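Side-chain contacts in BepC protein (Bartonella tribocorum, PDB 4WGJ), which probably transfers AMP from ATP to threonine or tyrosine side chains of target proteins, this chain being its nucleotide-binding Fic domain part: residues L64-W67 with S68-K72; G132-H135 with Q136-A139. All coordinates share one frame; numbering follows the deposited sequence.

Contact 1: residues L64-W67 with S68-K72; sequences LIHW and SLFHK
Helical i to i+4 bonds join 64-67 to 68-72, and they bend toward the end of the run: the N-H···O angle is 158° from L69 N to I65 O but only 128° in the weak bond from H71 N to W67 O. W67 and H71 stack face to face, the six-membered indole ring and the imidazole lying 4.0 Å apart between centroids with planes at 11°. H71 CG sits between its backbone N and carbonyl carbon, which swings the ring back over the indole; H71 CB meets the neighbouring five-membered ring as a CH-pi donor, 3.5 Å from its centroid. H66 and F70 form an offset stack instead, F70 CD2 standing over one imidazole face, 3.6 Å from H66 CD2. The H66 ring is fixed because NE2 donates to K157 O and ND1 accepts from G78 N, and F155 also stacks on it. S68 OG donates to L64 O at 2.7 Å, above the carbonyl plane and from the face opposite S68 N. L64 O is thus gripped by two donors, while H66, tied through both ring nitrogens, is a fixed surface for F70, whose side chain lies about 5 Å from the bound ATP analogue.

Contact 2: residues G132-H135 with Q136-A139; sequences GLSH and QEFA
A capping box opens helix 135-152, built by S134 at the N-cap and E137 three residues on. Each residue's side chain takes the other's backbone N-H: E137 N donates to S134 OG at 3.2 Å with an N-H···O angle of 165°, and S134 N donates to E137 OE1 at 2.9 Å, nearly straight at 169° although it meets the carboxylate from above its plane. With chi1 at 69°, S134 OG turns in over the first turn of the helix and comes within 3.2 Å of E137 CG. A water accepts from Q136 N at 2.9 Å and has a weak contact with S134 OG, so another amide of the opening turn is satisfied too. Such a box supplies acceptors that the helix backbone cannot provide at its N terminus, and the negative carboxylate there probably interacts favourably with the helix dipole. Regular bonding begins with F138 N to S134 O and A139 N to H135 O. Beside the box L133 lies against the E137 chain, its CB 3.8 Å from E137 OE1, and L133 CB also approaches F138 CB at 4.4 Å. H135 NE2 bonds to E209, while the F138 ring stacks on H176.

How the contacts relate
From the N terminus, contact 1 comes first, in the last turns of helix 59-70 and the residues just after it, where I65 and F70 touch helices 30-48 and 159-174. The chain then passes strands 85-86 and 92-93 and helix 111-126 before reaching contact 2, which starts helix 135-152. The two are in series and neither nest nor cross: each joins adjoining residues, so neither closes a long loop. The centres of contact 1 and contact 2 are about 29 Å apart, and the nearest atoms of contact 1 and contact 2 are about 13 Å apart. Contact 1 lies near the nucleotide, the F70 side chain about 5 Å from the bound ANP, whereas contact 2 anchors a helix start beside strand 212-214, through H135 and F138 on T212.

Contact 1: residues L64-W67 with S68-K72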
ATOM      1  N   LEU A  64       9.952   3.528   1.244  1.00  8.07           N
ATOM      2  CA  LEU A  64      10.465   3.795   2.603  1.00  8.86           C
ATOM      3  C   LEU A  64       9.405   3.427   3.640  1.00 11.11           C
ATOM      4  O   LEU A  64       9.695   2.833   4.690  1.00  9.64           O
ATOM      5  CB  LEU A  64      10.858   5.265   2.755  1.00  8.56           C
ATOM      6  CG  LEU A  64      11.075   5.730   4.206  1.00 11.29           C
ATOM      7  CD1 LEU A  64      12.283   5.040   4.824  1.00 12.64           C
ATOM      8  CD2 LEU A  64      11.211   7.258   4.268  1.00 12.84           C
ATOM      9  N   ILE A  65       8.164   3.788   3.341  1.00 11.21           N
ATOM     10  CA  ILE A  65       7.051   3.402   4.199  1.00  8.33           C
ATOM     11  C   ILE A  65       6.972   1.881   4.297  1.00  8.82           C
ATOM     12  O   ILE A  65       6.871   1.320   5.403  1.00  8.39           O
ATOM     13  CB  ILE A  65       5.728   3.967   3.682  1.00  8.86           C
ATOM     14  CG1 ILE A  65       5.679   5.470   3.969  1.00  9.65           C
ATOM     15  CG2 ILE A  65       4.543   3.252   4.348  1.00  9.46           C
ATOM     16  CD1 ILE A  65       4.520   6.184   3.275  1.00 12.83           C
ATOM     17  N   HIS A  66       7.055   1.209   3.150  1.00  6.92           N
ATOM     18  CA  HIS A  66       6.903  -0.238   3.162  1.00  8.64           C
ATOM     19  C   HIS A  66       8.047  -0.879   3.961  1.00  9.57           C
ATOM     20  O   HIS A  66       7.810  -1.781   4.778  1.00  8.83           O
ATOM     21  CB  HIS A  66       6.836  -0.790   1.729  1.00  8.49           C
ATOM     22  CG  HIS A  66       6.435  -2.232   1.660  1.00  7.97           C
ATOM     23  ND1 HIS A  66       7.354  -3.257   1.672  1.00  8.82           N
ATOM     24  CD2 HIS A  66       5.215  -2.821   1.588  1.00  8.28           C
ATOM     25  CE1 HIS A  66       6.721  -4.416   1.598  1.00  8.10           C
ATOM     26  NE2 HIS A  66       5.421  -4.178   1.552  1.00  7.98           N
ATOM     27  N   TRP A  67       9.275  -0.395   3.761  1.00 10.49           N
ATOM     28  CA  TRP A  67      10.404  -0.928   4.521  1.00  7.78           C
ATOM     29  C   TRP A  67      10.180  -0.701   6.012  1.00  9.28           C
ATOM     30  O   TRP A  67      10.367  -1.604   6.841  1.00  8.81           O
ATOM     31  CB  TRP A  67      11.737  -0.286   4.093  1.00  8.82           C
ATOM     32  CG  TRP A  67      12.899  -0.907   4.830  1.00 10.61           C
ATOM     33  CD1 TRP A  67      13.588  -2.027   4.473  1.00 10.60           C
ATOM     34  CD2 TRP A  67      13.454  -0.471   6.075  1.00 12.66           C
ATOM     35  NE1 TRP A  67      14.550  -2.314   5.418  1.00 12.71           N
ATOM     36  CE2 TRP A  67      14.485  -1.373   6.413  1.00 14.21           C
ATOM     37  CE3 TRP A  67      13.191   0.605   6.930  1.00 11.06           C
ATOM     38  CZ2 TRP A  67      15.257  -1.230   7.558  1.00 14.51           C
ATOM     39  CZ3 TRP A  67      13.955   0.744   8.071  1.00 13.14           C
ATOM     40  CH2 TRP A  67      14.969  -0.172   8.382  1.00 13.43           C
ATOM     41  N   SER A  68       9.781   0.514   6.357  1.00  9.07           N
ATOM     42  CA  SER A  68       9.590   0.860   7.764  1.00  8.33           C
ATOM     43  C   SER A  68       8.546  -0.027   8.450  1.00 12.83           C
ATOM     44  O   SER A  68       8.722  -0.447   9.602  1.00 13.54           O
ATOM     45  CB  SER A  68       9.188   2.337   7.880  1.00  9.93           C
ATOM     46  OG  SER A  68      10.210   3.178   7.366  1.00 11.56           O
ATOM     47  N   LEU A  69       7.454  -0.309   7.750  1.00  8.54           N
ATOM     48  CA  LEU A  69       6.396  -1.131   8.315  1.00  9.94           C
ATOM     49  C   LEU A  69       6.736  -2.616   8.315  1.00 11.76           C
ATOM     50  O   LEU A  69       6.327  -3.334   9.223  1.00 11.80           O
ATOM     51  CB  LEU A  69       5.083  -0.908   7.550  1.00  9.14           C
ATOM     52  CG  LEU A  69       4.540   0.518   7.663  1.00 10.98           C
ATOM     53  CD1 LEU A  69       3.178   0.610   6.961  1.00 14.79           C
ATOM     54  CD2 LEU A  69       4.406   0.942   9.125  1.00 11.66           C
ATOM     55  N   PHE A  70       7.478  -3.077   7.308  1.00  8.82           N
ATOM     56  CA  PHE A  70       7.583  -4.527   7.082  1.00 10.48           C
ATOM     57  C   PHE A  70       8.986  -5.141   7.194  1.00 10.57           C
ATOM     58  O   PHE A  70       9.128  -6.344   6.973  1.00 11.48           O
ATOM     59  CB  PHE A  70       6.998  -4.877   5.707  1.00  7.79           C
ATOM     60  CG  PHE A  70       5.504  -4.753   5.651  1.00  9.63           C
ATOM     61  CD1 PHE A  70       4.704  -5.749   6.186  1.00 12.08           C
ATOM     62  CD2 PHE A  70       4.898  -3.631   5.104  1.00  7.58           C
ATOM     63  CE1 PHE A  70       3.318  -5.641   6.165  1.00 11.14           C
ATOM     64  CE2 PHE A  70       3.507  -3.517   5.089  1.00  7.40           C
ATOM     65  CZ  PHE A  70       2.728  -4.538   5.628  1.00 10.48           C
ATOM     66  N   HIS A  71      10.007  -4.359   7.556  1.00 10.37           N
ATOM     67  CA  HIS A  71      11.380  -4.894   7.516  1.00 11.45           C
ATOM     68  C   HIS A  71      11.625  -5.955   8.589  1.00 12.34           C
ATOM     69  O   HIS A  71      12.550  -6.752   8.466  1.00 14.43           O
ATOM     70  CB  HIS A  71      12.438  -3.778   7.636  1.00 12.78           C
ATOM     71  CG  HIS A  71      12.517  -3.138   8.991  1.00 11.83           C
ATOM     72  ND1 HIS A  71      13.452  -3.510   9.936  1.00 18.65           N
ATOM     73  CD2 HIS A  71      11.781  -2.152   9.560  1.00 12.78           C
ATOM     74  CE1 HIS A  71      13.292  -2.780  11.027  1.00 17.57           C
ATOM     75  NE2 HIS A  71      12.277  -1.958  10.830  1.00 16.43           N
ATOM     76  N   LYS A  72      10.816  -5.962   9.646  1.00 10.57           N
ATOM     77  CA  LYS A  72      10.934  -7.020  10.643  1.00 13.80           C
ATOM     78  C   LYS A  72      10.298  -8.338  10.160  1.00 15.16           C
ATOM     79  O   LYS A  72      10.572  -9.411  10.715  1.00 17.33           O
ATOM     80  CB  LYS A  72      10.297  -6.580  11.966  1.00 15.61           C
ATOM     81  CG  LYS A  72      11.128  -5.559  12.741  1.00 16.51           C
ATOM     82  CD  LYS A  72      10.461  -5.205  14.061  1.00 22.45           C
ATOM     83  CE  LYS A  72      11.336  -4.268  14.882  1.00 31.35           C
ATOM     84  NZ  LYS A  72      12.692  -4.842  15.096  1.00 37.17           N
TER

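Contact 2: residues G132-H135 with Q136-A139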
ATOM      1  N   GLY A 132      -3.261  23.370   0.533  1.00 19.99           N
ATOM      2  CA  GLY A 132      -4.107  24.511   0.215  1.00 21.45           C
ATOM      3  C   GLY A 132      -5.521  24.164  -0.226  1.00 22.20           C
ATOM      4  O   GLY A 132      -6.130  24.900  -1.013  1.00 27.87           O
ATOM      5  N   LEU A 133      -6.054  23.061   0.297  1.00 21.92           N
ATOM      6  CA  LEU A 133      -7.380  22.572  -0.087  1.00 21.91           C
ATOM      7  C   LEU A 133      -8.331  22.527   1.095  1.00 22.30           C
ATOM      8  O   LEU A 133      -7.907  22.318   2.233  1.00 19.68           O
ATOM      9  CB  LEU A 133      -7.289  21.165  -0.695  1.00 18.58           C
ATOM     10  CG  LEU A 133      -6.401  20.946  -1.917  1.00 19.40           C
ATOM     11  CD1 LEU A 133      -6.468  19.480  -2.362  1.00 19.37           C
ATOM     12  CD2 LEU A 133      -6.801  21.865  -3.050  1.00 24.48           C
ATOM     13  N   SER A 134      -9.622  22.690   0.822  1.00 21.83           N
ATOM     14  CA  SER A 134     -10.641  22.499   1.851  1.00 24.91           C
ATOM     15  C   SER A 134     -10.758  21.025   2.233  1.00 24.75           C
ATOM     16  O   SER A 134     -10.147  20.166   1.600  1.00 21.13           O
ATOM     17  CB  SER A 134     -11.993  23.024   1.366  1.00 26.90           C
ATOM     18  OG  SER A 134     -12.498  22.199   0.326  1.00 26.78           O
ATOM     19  N   HIS A 135     -11.536  20.751   3.277  1.00 25.89           N
ATOM     20  CA  HIS A 135     -11.870  19.394   3.687  1.00 27.17           C
ATOM     21  C   HIS A 135     -12.388  18.564   2.516  1.00 24.37           C
ATOM     22  O   HIS A 135     -11.884  17.465   2.234  1.00 24.14           O
ATOM     23  CB  HIS A 135     -12.920  19.425   4.808  1.00 35.09           C
ATOM     24  CG  HIS A 135     -13.638  18.124   5.000  1.00 38.39           C
ATOM     25  ND1 HIS A 135     -13.020  16.998   5.497  1.00 32.48           N
ATOM     26  CD2 HIS A 135     -14.923  17.771   4.754  1.00 41.04           C
ATOM     27  CE1 HIS A 135     -13.892  16.005   5.548  1.00 37.64           C
ATOM     28  NE2 HIS A 135     -15.054  16.449   5.103  1.00 40.36           N
ATOM     29  N   GLN A 136     -13.391  19.106   1.833  1.00 27.78           N
ATOM     30  CA  GLN A 136     -14.059  18.403   0.745  1.00 27.44           C
ATOM     31  C   GLN A 136     -13.120  18.167  -0.429  1.00 23.68           C
ATOM     32  O   GLN A 136     -13.089  17.078  -1.005  1.00 22.55           O
ATOM     33  CB  GLN A 136     -15.286  19.187   0.276  1.00 33.83           C
ATOM     34  CG  GLN A 136     -16.094  18.446  -0.757  1.00 46.02           C
ATOM     35  CD  GLN A 136     -16.549  17.091  -0.251  1.00 55.37           C
ATOM     36  OE1 GLN A 136     -17.342  17.003   0.689  1.00 61.90           O
ATOM     37  NE2 GLN A 136     -16.038  16.027  -0.861  1.00 54.98           N
ATOM     38  N   GLU A 137     -12.358  19.198  -0.779  1.00 23.22           N
ATOM     39  CA  GLU A 137     -11.411  19.112  -1.882  1.00 24.16           C
ATOM     40  C   GLU A 137     -10.306  18.113  -1.587  1.00 23.73           C
ATOM     41  O   GLU A 137      -9.907  17.345  -2.464  1.00 17.78           O
ATOM     42  CB  GLU A 137     -10.805  20.481  -2.176  1.00 22.07           C
ATOM     43  CG  GLU A 137     -11.799  21.498  -2.712  1.00 27.77           C
ATOM     44  CD  GLU A 137     -11.274  22.914  -2.616  1.00 33.02           C
ATOM     45  OE1 GLU A 137     -10.244  23.121  -1.929  1.00 26.66           O
ATOM     46  OE2 GLU A 137     -11.893  23.816  -3.217  1.00 35.40           O
ATOM     47  N   PHE A 138      -9.791  18.130  -0.361  1.00 16.18           N
ATOM     48  CA  PHE A 138      -8.756  17.170  -0.013  1.00 15.69           C
ATOM     49  C   PHE A 138      -9.299  15.745  -0.065  1.00 15.46           C
ATOM     50  O   PHE A 138      -8.656  14.855  -0.603  1.00 15.59           O
ATOM     51  CB  PHE A 138      -8.167  17.423   1.375  1.00 16.55           C
ATOM     52  CG  PHE A 138      -7.156  16.385   1.772  1.00 15.38           C
ATOM     53  CD1 PHE A 138      -5.835  16.499   1.362  1.00 15.02           C
ATOM     54  CD2 PHE A 138      -7.534  15.266   2.506  1.00 16.34           C
ATOM     55  CE1 PHE A 138      -4.901  15.527   1.700  1.00 16.51           C
ATOM     56  CE2 PHE A 138      -6.607  14.300   2.847  1.00 15.20           C
ATOM     57  CZ  PHE A 138      -5.294  14.429   2.440  1.00 13.06           C
ATOM     58  N   ALA A 139     -10.484  15.534   0.499  1.00 14.89           N
ATOM     59  CA  ALA A 139     -11.049  14.187   0.553  1.00 14.36           C
ATOM     60  C   ALA A 139     -11.241  13.625  -0.855  1.00 18.32           C
ATOM     61  O   ALA A 139     -10.960  12.448  -1.121  1.00 15.41           O
ATOM     62  CB  ALA A 139     -12.361  14.200   1.317  1.00 15.82           C
TER
HETATM   63  O   HOH W   1     -14.981  21.477   2.575  1.00 35.91           O